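Local structure of L-fuculose phosphate aldolase (Streptococcus pneumoniae, 4C24) at residues 97-102 with 160-165; 39-44 with 63-68; 8-13 with 55-60. The protein is a tetrameric, zinc-binding member of the class II aldolase and adducin family, with an AraD-like fold built on a single mixed beta sheet. All coordinates share one frame; numbering follows the deposited sequence.

All three contacts belong to one AraD-like domain. Contact 1 (97-102 with 160-165) is buried near the middle of the chain and carries the three histidines of the zinc site. Contact 2 (39-44 with 63-68) pairs two strands further along the same sheet, about 22 Å from contact 1 between centres, with nearest atoms about 9 Å apart. Contact 3 (8-13 with 55-60) sets helix 7-22 against the loop that leads into strand 61-64; its centre lies about 20 Å and about 15 Å from the centres of contacts 1 and 2. Contacts 2 and 3 touch: L13 CD1 lies 3.7 Å from A44 O, and I60 CG2 lies 4.0 Å from A44 CB.

Contact 1 of 3, residues 97-102 with 160-165; sequences IHAHTT and HGILAG. With ZN (zinc ion), chain B; SO4 (sulfate ion), chain D.
H98 and H160 both swing CG anti to the backbone N (chi1 164° for H98), whereas H100 places CG beside its own N; from these different starts the three NE2 atoms converge on one zinc ion. H98 NE2, H100 NE2 and H160 NE2 each bind zinc at 2.0 Å, and a water completes four ligands at 2.1 Å. The H160 ring stands nearly upright to both others, its plane turned 81° from that of H98 and about as steeply from that of H100, while H160 O lies over one face of the H100 ring.

The strands beneath run antiparallel. A99 and I162 form a hydrogen-bonded pair, with I162 N to A99 O at 3.0 Å, and I97 pairs likewise with A164. I162 O is gripped twice, from opposite faces of its plane: by A99 N at 3.1 Å and by H98 ND1 at 2.8 Å, the latter 43° out of the carbonyl plane and bent. L163 CD1 packs on H98 CB at 3.6 Å. H118 of the second subunit donates to H160 O, and Y119 of that subunit meets the H160 ring edge-to-face.

The bond at ND1 and the zinc at NE2 together restrain the rotation of the H98 ring; the carbonyl may also modestly strengthen the imidazole as an electron donor to zinc.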
ATOM      1  N   ILE A  97      23.153   4.874  -0.903  1.00 12.71           N
ATOM      2  CA  ILE A  97      22.023   4.774  -0.025  1.00 13.10           C
ATOM      3  C   ILE A  97      21.856   3.341   0.386  1.00 12.39           C
ATOM      4  O   ILE A  97      21.912   2.438  -0.487  1.00 15.38           O
ATOM      5  CB  ILE A  97      20.729   5.269  -0.702  1.00 13.27           C
ATOM      6  CG1 ILE A  97      20.863   6.776  -1.054  1.00 14.08           C
ATOM      7  CG2 ILE A  97      19.526   4.993   0.196  1.00 13.95           C
ATOM      8  CD1 ILE A  97      19.671   7.332  -1.807  1.00 15.37           C
ATOM      9  N   HIS A  98      21.699   3.125   1.688  1.00 11.89           N
ATOM     10  CA  HIS A  98      21.319   1.805   2.224  1.00 12.80           C
ATOM     11  C   HIS A  98      19.931   1.919   2.829  1.00 12.80           C
ATOM     12  O   HIS A  98      19.614   2.869   3.588  1.00 14.96           O
ATOM     13  CB  HIS A  98      22.339   1.337   3.247  1.00 14.90           C
ATOM     14  CG  HIS A  98      21.866   0.213   4.127  1.00 15.66           C
ATOM     15  ND1 HIS A  98      21.591  -1.046   3.636  1.00 14.67           N
ATOM     16  CD2 HIS A  98      21.620   0.159   5.459  1.00 13.90           C
ATOM     17  CE1 HIS A  98      21.190  -1.821   4.628  1.00 14.90           C
ATOM     18  NE2 HIS A  98      21.219  -1.126   5.755  1.00 12.87           N
ATOM     19  N   ALA A  99      19.068   0.965   2.495  1.00 12.94           N
ATOM     20  CA  ALA A  99      17.714   0.994   2.966  1.00 12.81           C
ATOM     21  C   ALA A  99      17.205  -0.396   3.257  1.00 12.29           C
ATOM     22  O   ALA A  99      17.718  -1.348   2.678  1.00 15.62           O
ATOM     23  CB  ALA A  99      16.813   1.677   1.950  1.00 14.57           C
ATOM     24  N   HIS A 100      16.242  -0.508   4.153  1.00 12.09           N
ATOM     25  CA  HIS A 100      15.512  -1.766   4.373  1.00 12.43           C
ATOM     26  C   HIS A 100      14.182  -1.576   3.683  1.00 14.89           C
ATOM     27  O   HIS A 100      13.223  -1.062   4.273  1.00 20.00           O
ATOM     28  CB  HIS A 100      15.323  -2.035   5.860  1.00 14.63           C
ATOM     29  CG  HIS A 100      16.605  -2.095   6.644  1.00 13.96           C
ATOM     30  ND1 HIS A 100      16.659  -2.563   7.933  1.00 15.16           N
ATOM     31  CD2 HIS A 100      17.875  -1.748   6.313  1.00 14.22           C
ATOM     32  CE1 HIS A 100      17.905  -2.453   8.384  1.00 14.41           C
ATOM     33  NE2 HIS A 100      18.667  -1.997   7.402  1.00 14.26           N
ATOM     34  N   THR A 101      14.147  -1.880   2.391  1.00 13.23           N
ATOM     35  CA  THR A 101      12.919  -1.720   1.637  1.00 14.79           C
ATOM     36  C   THR A 101      12.030  -2.969   1.771  1.00 15.68           C
ATOM     37  O   THR A 101      12.239  -3.804   2.677  1.00 18.58           O
ATOM     38  CB  THR A 101      13.214  -1.339   0.182  1.00 14.27           C
ATOM     39  OG1 THR A 101      13.861  -2.449  -0.456  1.00 17.59           O
ATOM     40  CG2 THR A 101      14.083  -0.064   0.098  1.00 18.16           C
ATOM     41  N   THR A 102      11.008  -3.076   0.942  1.00 12.16           N
ATOM     42  CA  THR A 102      10.137  -4.249   1.085  1.00 11.63           C
ATOM     43  C   THR A 102      10.566  -5.452   0.243  1.00 12.13           C
ATOM     44  O   THR A 102      11.162  -6.401   0.793  1.00 11.59           O
ATOM     45  CB  THR A 102       8.674  -3.900   0.838  1.00 12.82           C
ATOM     46  OG1 THR A 102       8.339  -2.811   1.700  1.00 15.12           O
ATOM     47  CG2 THR A 102       7.768  -5.104   1.138  1.00 14.03           C
ATOM     48  N   HIS A 160      18.638  -8.624   5.255  1.00 11.88           N
ATOM     49  CA  HIS A 160      18.938  -7.253   5.714  1.00 12.63           C
ATOM     50  C   HIS A 160      18.298  -6.176   4.866  1.00 12.19           C
ATOM     51  O   HIS A 160      17.387  -5.484   5.340  1.00 14.59           O
ATOM     52  CB  HIS A 160      20.448  -7.081   5.793  1.00 12.89           C
ATOM     53  CG  HIS A 160      20.884  -5.790   6.410  1.00 13.71           C
ATOM     54  ND1 HIS A 160      22.110  -5.636   7.008  1.00 13.51           N
ATOM     55  CD2 HIS A 160      20.250  -4.589   6.511  1.00 14.52           C
ATOM     56  CE1 HIS A 160      22.220  -4.382   7.451  1.00 14.84           C
ATOM     57  NE2 HIS A 160      21.105  -3.734   7.156  1.00 11.69           N
ATOM     58  N   GLY A 161      18.744  -6.008   3.632  1.00 11.26           N
ATOM     59  CA  GLY A 161      18.215  -4.918   2.813  1.00 11.21           C
ATOM     60  C   GLY A 161      18.957  -4.712   1.529  1.00 12.59           C
ATOM     61  O   GLY A 161      19.385  -5.667   0.891  1.00 14.00           O
ATOM     62  N   ILE A 162      19.121  -3.462   1.130  1.00 13.61           N
ATOM     63  CA  ILE A 162      19.696  -3.139  -0.143  1.00 13.94           C
ATOM     64  C   ILE A 162      20.736  -2.045   0.055  1.00 12.30           C
ATOM     65  O   ILE A 162      20.634  -1.240   0.991  1.00 14.32           O
ATOM     66  CB  ILE A 162      18.599  -2.664  -1.131  1.00 13.35           C
ATOM     67  CG1 ILE A 162      19.112  -2.521  -2.561  1.00 16.96           C
ATOM     68  CG2 ILE A 162      17.975  -1.343  -0.670  1.00 17.44           C
ATOM     69  CD1 ILE A 162      18.034  -2.221  -3.577  1.00 19.79           C
ATOM     70  N   LEU A 163      21.721  -2.040  -0.817  1.00 12.10           N
ATOM     71  CA  LEU A 163      22.713  -0.994  -0.934  1.00 11.37           C
ATOM     72  C   LEU A 163      22.767  -0.575  -2.393  1.00 13.43           C
ATOM     73  O   LEU A 163      22.837  -1.416  -3.295  1.00 15.49           O
ATOM     74  CB  LEU A 163      24.090  -1.486  -0.482  1.00 13.03           C
ATOM     75  CG  LEU A 163      25.231  -0.474  -0.313  1.00 15.00           C
ATOM     76  CD1 LEU A 163      24.990   0.294   0.980  1.00 15.67           C
ATOM     77  CD2 LEU A 163      26.607  -1.149  -0.237  1.00 17.66           C
ATOM     78  N   ALA A 164      22.728   0.737  -2.654  1.00 13.19           N
ATOM     79  CA  ALA A 164      22.868   1.231  -4.014  1.00 13.17           C
ATOM     80  C   ALA A 164      23.832   2.400  -4.054  1.00 13.33           C
ATOM     81  O   ALA A 164      23.944   3.132  -3.081  1.00 15.24           O
ATOM     82  CB  ALA A 164      21.520   1.649  -4.586  1.00 14.74           C
ATOM     83  N   GLY A 165      24.491   2.572  -5.189  1.00 13.56           N
ATOM     84  CA  GLY A 165      25.425   3.675  -5.368  1.00 15.76           C
ATOM     85  C   GLY A 165      25.331   4.289  -6.737  1.00 16.35           C
ATOM     86  O   GLY A 165      24.966   3.632  -7.719  1.00 18.64           O
TER
HETATM   87 ZN    ZN B 301      20.650  -1.821   7.526  1.00 15.82          ZN
HETATM   88  S   SO4 D1207       4.784  -2.200  -0.560  0.50 20.92           S
HETATM   89  O1  SO4 D1207       5.940  -1.971   0.328  0.50 24.33           O
HETATM   90  O2  SO4 D1207       3.927  -0.995  -0.462  0.50 24.65           O
HETATM   91  O3  SO4 D1207       5.317  -2.341  -1.924  0.50 17.50           O
HETATM   92  O4  SO4 D1207       4.059  -3.417  -0.135  0.50 24.04           O
HETATM   93  O   HOH W   1      21.883  -1.431   9.166  1.00 25.08           O

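Contact 2 of 3, residues 39-44 with 63-68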
ATOM      1  N   GLU A  39      37.540  15.283  -4.490  1.00 22.84           N
ATOM      2  CA  GLU A  39      38.619  16.269  -4.461  1.00 22.86           C
ATOM      3  C   GLU A  39      39.172  16.311  -3.040  1.00 24.81           C
ATOM      4  O   GLU A  39      40.391  16.281  -2.831  1.00 28.05           O
ATOM      5  CB  GLU A  39      38.103  17.647  -4.893  1.00 26.95           C
ATOM      6  N   LYS A  40      38.262  16.325  -2.070  1.00 18.25           N
ATOM      7  CA  LYS A  40      38.630  16.388  -0.654  1.00 20.31           C
ATOM      8  C   LYS A  40      38.938  15.026  -0.038  1.00 19.73           C
ATOM      9  O   LYS A  40      39.608  14.949   0.986  1.00 21.79           O
ATOM     10  CB  LYS A  40      37.537  17.078   0.157  1.00 23.52           C
ATOM     11  CG  LYS A  40      37.227  18.496  -0.290  1.00 25.64           C
ATOM     12  CD  LYS A  40      36.253  19.178   0.651  1.00 30.17           C
ATOM     13  CE  LYS A  40      35.794  20.515   0.089  1.00 34.32           C
ATOM     14  NZ  LYS A  40      34.703  20.312  -0.902  1.00 36.92           N
ATOM     15  N   GLN A  41      38.464  13.962  -0.686  1.00 20.24           N
ATOM     16  CA  GLN A  41      38.571  12.597  -0.169  1.00 18.46           C
ATOM     17  C   GLN A  41      37.928  12.468   1.219  1.00 16.84           C
ATOM     18  O   GLN A  41      38.505  11.900   2.145  1.00 18.82           O
ATOM     19  CB  GLN A  41      40.034  12.134  -0.161  1.00 20.16           C
ATOM     20  CG  GLN A  41      40.644  12.083  -1.553  1.00 22.85           C
ATOM     21  CD  GLN A  41      40.217  10.845  -2.317  1.00 23.08           C
ATOM     22  OE1 GLN A  41      40.455   9.718  -1.871  1.00 24.94           O
ATOM     23  NE2 GLN A  41      39.596  11.041  -3.472  1.00 25.09           N
ATOM     24  N   LEU A  42      36.713  12.990   1.340  1.00 14.88           N
ATOM     25  CA  LEU A  42      35.958  12.957   2.582  1.00 14.72           C
ATOM     26  C   LEU A  42      34.616  12.328   2.305  1.00 13.77           C
ATOM     27  O   LEU A  42      33.980  12.650   1.282  1.00 14.96           O
ATOM     28  CB  LEU A  42      35.716  14.375   3.110  1.00 15.64           C
ATOM     29  CG  LEU A  42      36.970  15.095   3.598  1.00 15.09           C
ATOM     30  CD1 LEU A  42      36.587  16.521   3.986  1.00 19.38           C
ATOM     31  CD2 LEU A  42      37.594  14.343   4.758  1.00 16.35           C
ATOM     32  N   MET A  43      34.176  11.455   3.222  1.00 11.99           N
ATOM     33  CA  MET A  43      32.809  10.970   3.203  1.00 12.16           C
ATOM     34  C   MET A  43      31.942  11.713   4.223  1.00 12.60           C
ATOM     35  O   MET A  43      32.325  11.833   5.375  1.00 15.28           O
ATOM     36  CB  MET A  43      32.792   9.445   3.475  1.00 13.75           C
ATOM     37  CG  MET A  43      31.390   8.875   3.489  1.00 13.47           C
ATOM     38  SD  MET A  43      31.347   7.088   3.787  1.00 15.26           S
ATOM     39  CE  MET A  43      31.724   7.000   5.524  1.00 16.00           C
ATOM     40  N   ALA A  44      30.763  12.171   3.796  1.00 12.44           N
ATOM     41  CA  ALA A  44      29.771  12.662   4.723  1.00 13.71           C
ATOM     42  C   ALA A  44      28.678  11.607   4.833  1.00 12.65           C
ATOM     43  O   ALA A  44      28.188  11.122   3.818  1.00 14.33           O
ATOM     44  CB  ALA A  44      29.196  13.982   4.229  1.00 15.86           C
ATOM     45  N   MET A  63      34.039  11.980   7.542  1.00 14.36           N
ATOM     46  CA  MET A  63      35.137  11.085   7.781  0.50 15.13           C
ATOM     47  C   MET A  63      36.150  11.161   6.665  1.00 12.48           C
ATOM     48  O   MET A  63      35.780  11.389   5.529  1.00 13.41           O
ATOM     49  CB  MET A  63      34.559   9.688   7.700  0.50 18.55           C
ATOM     50  CG  MET A  63      34.909   8.778   8.828  0.50 21.33           C
ATOM     51  SD  MET A  63      33.911   7.343   8.406  0.50 18.44           S
ATOM     52  CE  MET A  63      32.479   7.673   9.424  0.50 19.33           C
ATOM     53  N   ASP A  64      37.416  10.911   6.969  1.00 12.96           N
ATOM     54  CA  ASP A  64      38.423  10.768   5.925  1.00 14.71           C
ATOM     55  C   ASP A  64      38.415   9.328   5.350  1.00 16.43           C
ATOM     56  O   ASP A  64      37.648   8.486   5.795  1.00 16.68           O
ATOM     57  CB  ASP A  64      39.805  11.235   6.411  1.00 17.86           C
ATOM     58  CG  ASP A  64      40.519  10.231   7.306  1.00 16.23           C
ATOM     59  OD1 ASP A  64      40.034   9.080   7.501  1.00 18.69           O
ATOM     60  OD2 ASP A  64      41.609  10.578   7.822  1.00 20.39           O
ATOM     61  N   ILE A  65      39.261   9.094   4.359  1.00 16.15           N
ATOM     62  CA  ILE A  65      39.190   7.839   3.582  1.00 16.90           C
ATOM     63  C   ILE A  65      39.528   6.627   4.440  1.00 17.56           C
ATOM     64  O   ILE A  65      39.163   5.506   4.066  1.00 19.87           O
ATOM     65  CB  ILE A  65      40.076   7.873   2.318  1.00 17.49           C
ATOM     66  CG1 ILE A  65      39.693   6.745   1.351  1.00 21.63           C
ATOM     67  CG2 ILE A  65      41.559   7.770   2.676  1.00 19.62           C
ATOM     68  CD1 ILE A  65      38.316   6.888   0.782  1.00 22.75           C
ATOM     69  N   ASN A  66      40.190   6.843   5.575  1.00 16.90           N
ATOM     70  CA  ASN A  66      40.493   5.745   6.509  1.00 16.43           C
ATOM     71  C   ASN A  66      39.526   5.636   7.691  1.00 16.70           C
ATOM     72  O   ASN A  66      39.736   4.873   8.642  1.00 19.08           O
ATOM     73  CB  ASN A  66      41.949   5.843   6.942  1.00 16.61           C
ATOM     74  CG  ASN A  66      42.883   5.587   5.789  1.00 21.67           C
ATOM     75  OD1 ASN A  66      42.878   4.493   5.224  1.00 24.47           O
ATOM     76  ND2 ASN A  66      43.647   6.590   5.394  1.00 23.87           N
ATOM     77  N   GLY A  67      38.439   6.400   7.628  1.00 15.21           N
ATOM     78  CA  GLY A  67      37.419   6.325   8.649  1.00 15.90           C
ATOM     79  C   GLY A  67      37.670   7.135   9.898  1.00 16.95           C
ATOM     80  O   GLY A  67      37.018   6.911  10.920  1.00 18.90           O
ATOM     81  N   ASN A  68      38.580   8.105   9.814  1.00 16.20           N
ATOM     82  CA  ASN A  68      38.807   9.001  10.942  1.00 16.76           C
ATOM     83  C   ASN A  68      37.810  10.128  10.846  1.00 14.17           C
ATOM     84  O   ASN A  68      37.708  10.788   9.803  1.00 15.72           O
ATOM     85  CB  ASN A  68      40.207   9.566  10.888  1.00 15.27           C
ATOM     86  CG  ASN A  68      41.259   8.492  11.010  1.00 15.33           C
ATOM     87  OD1 ASN A  68      41.429   7.907  12.060  1.00 19.09           O
ATOM     88  ND2 ASN A  68      41.954   8.234   9.925  1.00 18.95           N
TER
HETATM   89  O   HOH W   2      40.848  11.221   3.217  1.00 20.33           O
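Two neighbouring antiparallel strands of the central sheet, 42-45 and 61-64, meet here beside the tight turn that carries the chain from 61-64 into 69-71. M43 and M63 form the hydrogen-bonded pair: M43 N donates to M63 O and M63 N to M43 O, both at 2.8 Å. M63 O is also approached by L42 CA, 3.3 Å away in a CA-H...O contact.

The two methionine side chains run out together from the same face. M43 starts with CG anti to the backbone N (chi1 179°) and stays extended until it bends at its last torsion, which brings the methyl CE against M63 SD at 3.6 Å in one of the two conformers of M63. Helix 80-89 covers this face, with H83, L84 and Y87 on M43 and W80 on M63. L42 leaves from the other face, where its CD2 branch rests 3.9 Å from D64 CA. Past the bonded pair the strands part, and a water bridges them by donating to Q41 O and accepting from I65 N.

D64 opens a type I turn that ends at G67. N66 N and N68 N reach D64 OD1 from opposite faces of the carboxylate, at 3.0 and 2.9 Å, each steeply out of its plane. OD1 and OD2 each turn their syn lone pair to N68 ND2, so one amide nitrogen bridges the two oxygens. The bond from N66 N makes an Asx turn at D64. On its other side, strand 42-45 pairs with 32-37, where Q41 and L42 both face D37 in a G1 bulge. The pair is thus the middle of a four-stranded antiparallel run in sequence order, joined by a long loop, with tight connections leading to the flanking strands 32-37 and 69-71.

Contact 3 of 3, residues 8-13 with 55-60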
ATOM      1  N   ASP A   8      26.044  22.328   1.424  1.00 25.86           N
ATOM      2  CA  ASP A   8      25.198  21.803   0.360  1.00 27.33           C
ATOM      3  C   ASP A   8      25.052  20.282   0.486  1.00 26.46           C
ATOM      4  O   ASP A   8      23.926  19.783   0.559  1.00 24.66           O
ATOM      5  CB  ASP A   8      25.723  22.209  -1.022  1.00 26.04           C
ATOM      6  N   VAL A   9      26.178  19.568   0.578  1.00 26.93           N
ATOM      7  CA  VAL A   9      26.118  18.097   0.670  0.50 25.76           C
ATOM      8  C   VAL A   9      25.392  17.606   1.925  1.00 21.81           C
ATOM      9  O   VAL A   9      24.621  16.658   1.846  1.00 24.30           O
ATOM     10  CB  VAL A   9      27.487  17.378   0.477  0.50 26.56           C
ATOM     11  CG1 VAL A   9      28.202  17.879  -0.771  0.50 30.82           C
ATOM     12  CG2 VAL A   9      28.377  17.495   1.705  0.50 22.67           C
ATOM     13  N   LYS A  10      25.600  18.248   3.065  1.00 20.55           N
ATOM     14  CA  LYS A  10      24.922  17.869   4.302  1.00 18.68           C
ATOM     15  C   LYS A  10      23.401  18.010   4.210  1.00 22.97           C
ATOM     16  O   LYS A  10      22.638  17.117   4.606  1.00 21.57           O
ATOM     17  CB  LYS A  10      25.482  18.655   5.483  1.00 23.75           C
ATOM     18  CG  LYS A  10      26.950  18.365   5.770  1.00 22.66           C
ATOM     19  CD  LYS A  10      27.415  19.167   6.970  1.00 25.07           C
ATOM     20  CE  LYS A  10      28.841  18.808   7.352  1.00 24.03           C
ATOM     21  NZ  LYS A  10      29.283  19.577   8.551  1.00 24.62           N
ATOM     22  N   GLN A  11      22.967  19.144   3.666  1.00 23.75           N
ATOM     23  CA  GLN A  11      21.551  19.405   3.489  1.00 24.35           C
ATOM     24  C   GLN A  11      20.934  18.387   2.556  1.00 22.79           C
ATOM     25  O   GLN A  11      19.780  17.973   2.764  1.00 21.28           O
ATOM     26  CB  GLN A  11      21.330  20.790   2.900  1.00 26.27           C
ATOM     27  CG  GLN A  11      21.704  21.928   3.821  1.00 29.00           C
ATOM     28  CD  GLN A  11      21.745  23.245   3.070  1.00 37.22           C
ATOM     29  OE1 GLN A  11      22.436  23.372   2.060  1.00 34.54           O
ATOM     30  NE2 GLN A  11      20.980  24.218   3.542  1.00 37.79           N
ATOM     31  N   GLU A  12      21.696  18.011   1.524  1.00 22.05           N
ATOM     32  CA  GLU A  12      21.226  17.046   0.541  1.00 23.14           C
ATOM     33  C   GLU A  12      21.041  15.669   1.162  1.00 20.46           C
ATOM     34  O   GLU A  12      20.038  15.008   0.887  1.00 19.31           O
ATOM     35  CB  GLU A  12      22.095  17.002  -0.712  1.00 22.71           C
ATOM     36  CG  GLU A  12      21.435  16.268  -1.875  1.00 27.69           C
ATOM     37  CD  GLU A  12      22.266  16.253  -3.146  1.00 33.03           C
ATOM     38  OE1 GLU A  12      23.481  15.953  -3.080  1.00 41.46           O
ATOM     39  OE2 GLU A  12      21.695  16.531  -4.219  1.00 39.64           O
ATOM     40  N   LEU A  13      21.957  15.245   2.026  1.00 19.17           N
ATOM     41  CA  LEU A  13      21.758  13.983   2.762  1.00 17.24           C
ATOM     42  C   LEU A  13      20.462  13.986   3.546  1.00 19.07           C
ATOM     43  O   LEU A  13      19.718  13.029   3.542  1.00 20.37           O
ATOM     44  CB  LEU A  13      22.917  13.709   3.704  1.00 18.24           C
ATOM     45  CG  LEU A  13      24.208  13.343   3.014  1.00 16.89           C
ATOM     46  CD1 LEU A  13      25.341  13.413   3.998  1.00 17.47           C
ATOM     47  CD2 LEU A  13      24.144  11.932   2.445  1.00 16.35           C
ATOM     48  N   ILE A  55      17.173  14.617  11.877  1.00 30.05           N
ATOM     49  CA  ILE A  55      18.588  14.842  11.581  1.00 29.69           C
ATOM     50  C   ILE A  55      18.866  16.301  11.200  1.00 27.06           C
ATOM     51  O   ILE A  55      18.257  16.841  10.266  1.00 26.76           O
ATOM     52  CB  ILE A  55      19.124  13.893  10.479  1.00 26.50           C
ATOM     53  CG1 ILE A  55      18.880  12.433  10.864  1.00 26.88           C
ATOM     54  CG2 ILE A  55      20.615  14.132  10.237  1.00 24.46           C
ATOM     55  CD1 ILE A  55      19.272  11.460   9.771  1.00 25.28           C
ATOM     56  N   LYS A  56      19.793  16.924  11.934  1.00 27.16           N
ATOM     57  CA  LYS A  56      20.272  18.268  11.619  1.00 26.13           C
ATOM     58  C   LYS A  56      21.624  18.193  10.934  1.00 24.52           C
ATOM     59  O   LYS A  56      22.333  17.180  11.040  1.00 24.98           O
ATOM     60  CB  LYS A  56      20.430  19.085  12.896  1.00 23.65           C
ATOM     61  CG  LYS A  56      19.163  19.249  13.714  1.00 26.36           C
ATOM     62  CD  LYS A  56      19.441  20.229  14.836  1.00 29.33           C
ATOM     63  CE  LYS A  56      18.570  19.977  16.052  1.00 32.52           C
ATOM     64  NZ  LYS A  56      19.374  19.342  17.134  1.00 47.42           N
ATOM     65  N   GLU A  57      21.992  19.268  10.244  1.00 23.60           N
ATOM     66  CA  GLU A  57      23.289  19.368   9.598  0.50 23.27           C
ATOM     67  C   GLU A  57      24.431  19.002  10.560  1.00 23.11           C
ATOM     68  O   GLU A  57      25.374  18.307  10.174  1.00 22.73           O
ATOM     69  CB  GLU A  57      23.476  20.771   9.002  0.50 25.58           C
ATOM     70  CG  GLU A  57      24.702  20.916   8.127  0.50 25.11           C
ATOM     71  CD  GLU A  57      24.626  22.091   7.168  0.50 24.74           C
ATOM     72  OE1 GLU A  57      23.519  22.416   6.689  0.50 32.52           O
ATOM     73  OE2 GLU A  57      25.689  22.678   6.881  0.50 25.38           O
ATOM     74  N   SER A  58      24.325  19.436  11.816  1.00 22.82           N
ATOM     75  CA  SER A  58      25.349  19.160  12.809  1.00 24.96           C
ATOM     76  C   SER A  58      25.429  17.696  13.223  1.00 23.01           C
ATOM     77  O   SER A  58      26.391  17.307  13.860  1.00 24.40           O
ATOM     78  CB  SER A  58      25.197  20.071  14.036  1.00 26.44           C
ATOM     79  OG  SER A  58      23.978  19.840  14.716  1.00 27.94           O
ATOM     80  N   ASP A  59      24.415  16.901  12.882  1.00 22.63           N
ATOM     81  CA  ASP A  59      24.425  15.455  13.179  1.00 22.00           C
ATOM     82  C   ASP A  59      25.146  14.654  12.099  1.00 19.64           C
ATOM     83  O   ASP A  59      25.491  13.473  12.324  1.00 22.12           O
ATOM     84  CB  ASP A  59      23.006  14.889  13.267  1.00 22.35           C
ATOM     85  CG  ASP A  59      22.227  15.394  14.478  1.00 25.67           C
ATOM     86  OD1 ASP A  59      22.796  15.481  15.595  1.00 28.69           O
ATOM     87  OD2 ASP A  59      21.018  15.673  14.298  1.00 29.56           O
ATOM     88  N   ILE A  60      25.317  15.253  10.924  1.00 17.55           N
ATOM     89  CA  ILE A  60      26.066  14.595   9.815  1.00 15.59           C
ATOM     90  C   ILE A  60      27.509  14.432  10.245  1.00 17.26           C
ATOM     91  O   ILE A  60      28.116  15.314  10.856  1.00 20.24           O
ATOM     92  CB  ILE A  60      25.961  15.330   8.443  1.00 14.57           C
ATOM     93  CG1 ILE A  60      24.491  15.456   8.012  1.00 17.62           C
ATOM     94  CG2 ILE A  60      26.832  14.666   7.348  1.00 18.38           C
ATOM     95  CD1 ILE A  60      23.794  14.129   7.764  1.00 18.90           C
TER
HETATM   96  O   HOH W   3      28.068  17.938  10.786  1.00 25.53           O
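The glutamate chain of E57 lies athwart K10, aliphatic part against aliphatic part: in the E57 conformer described, one of two, K10 CD lies 3.4 Å from E57 CG, and K10 CB is 3.6 Å from the same atom. E57 holds CG anti to its backbone N (chi1 -171°) and runs on extended, which carries its chain over the lysine toward helix 7-22. The two do not form a salt bridge in this conformer, since K10 NZ and E57 OE2 are 5.0 Å apart. Each charge is engaged elsewhere, K10 NZ in a salt bridge with E71 and E57 OE2 in a hydrogen bond with S7.

I60 and K10 run antiparallel past one another, with the CG2 methyl of I60 4.0 Å from K10 CG. That methyl also meets L13 CD1 at 3.9 Å, so the CG2 branch lies against two residues about one helical turn apart. The CD1 end of I60 adds a looser touch on L13 CD1, and I14 of the same helix packs on I60 as well.

No direct hydrogen bond links the two segments; a water does so instead. It accepts from K10 NZ at 3.0 Å and donates to E57 O and I60 O, tying the lysine ammonium to two carbonyls of the loop. The loop is braced from within by K56 N, which bonds D59 OD2 at 2.9 Å in a nearly straight line, while D59 OD1 forms a salt bridge with R74. The whole is helix-on-loop packing: one face of helix 7-22, apolar at L13 and amphipathic at K10, receives the short 3-10 turn 57-59 and the isoleucine that leads into strand 61-64 of the domain's sheet.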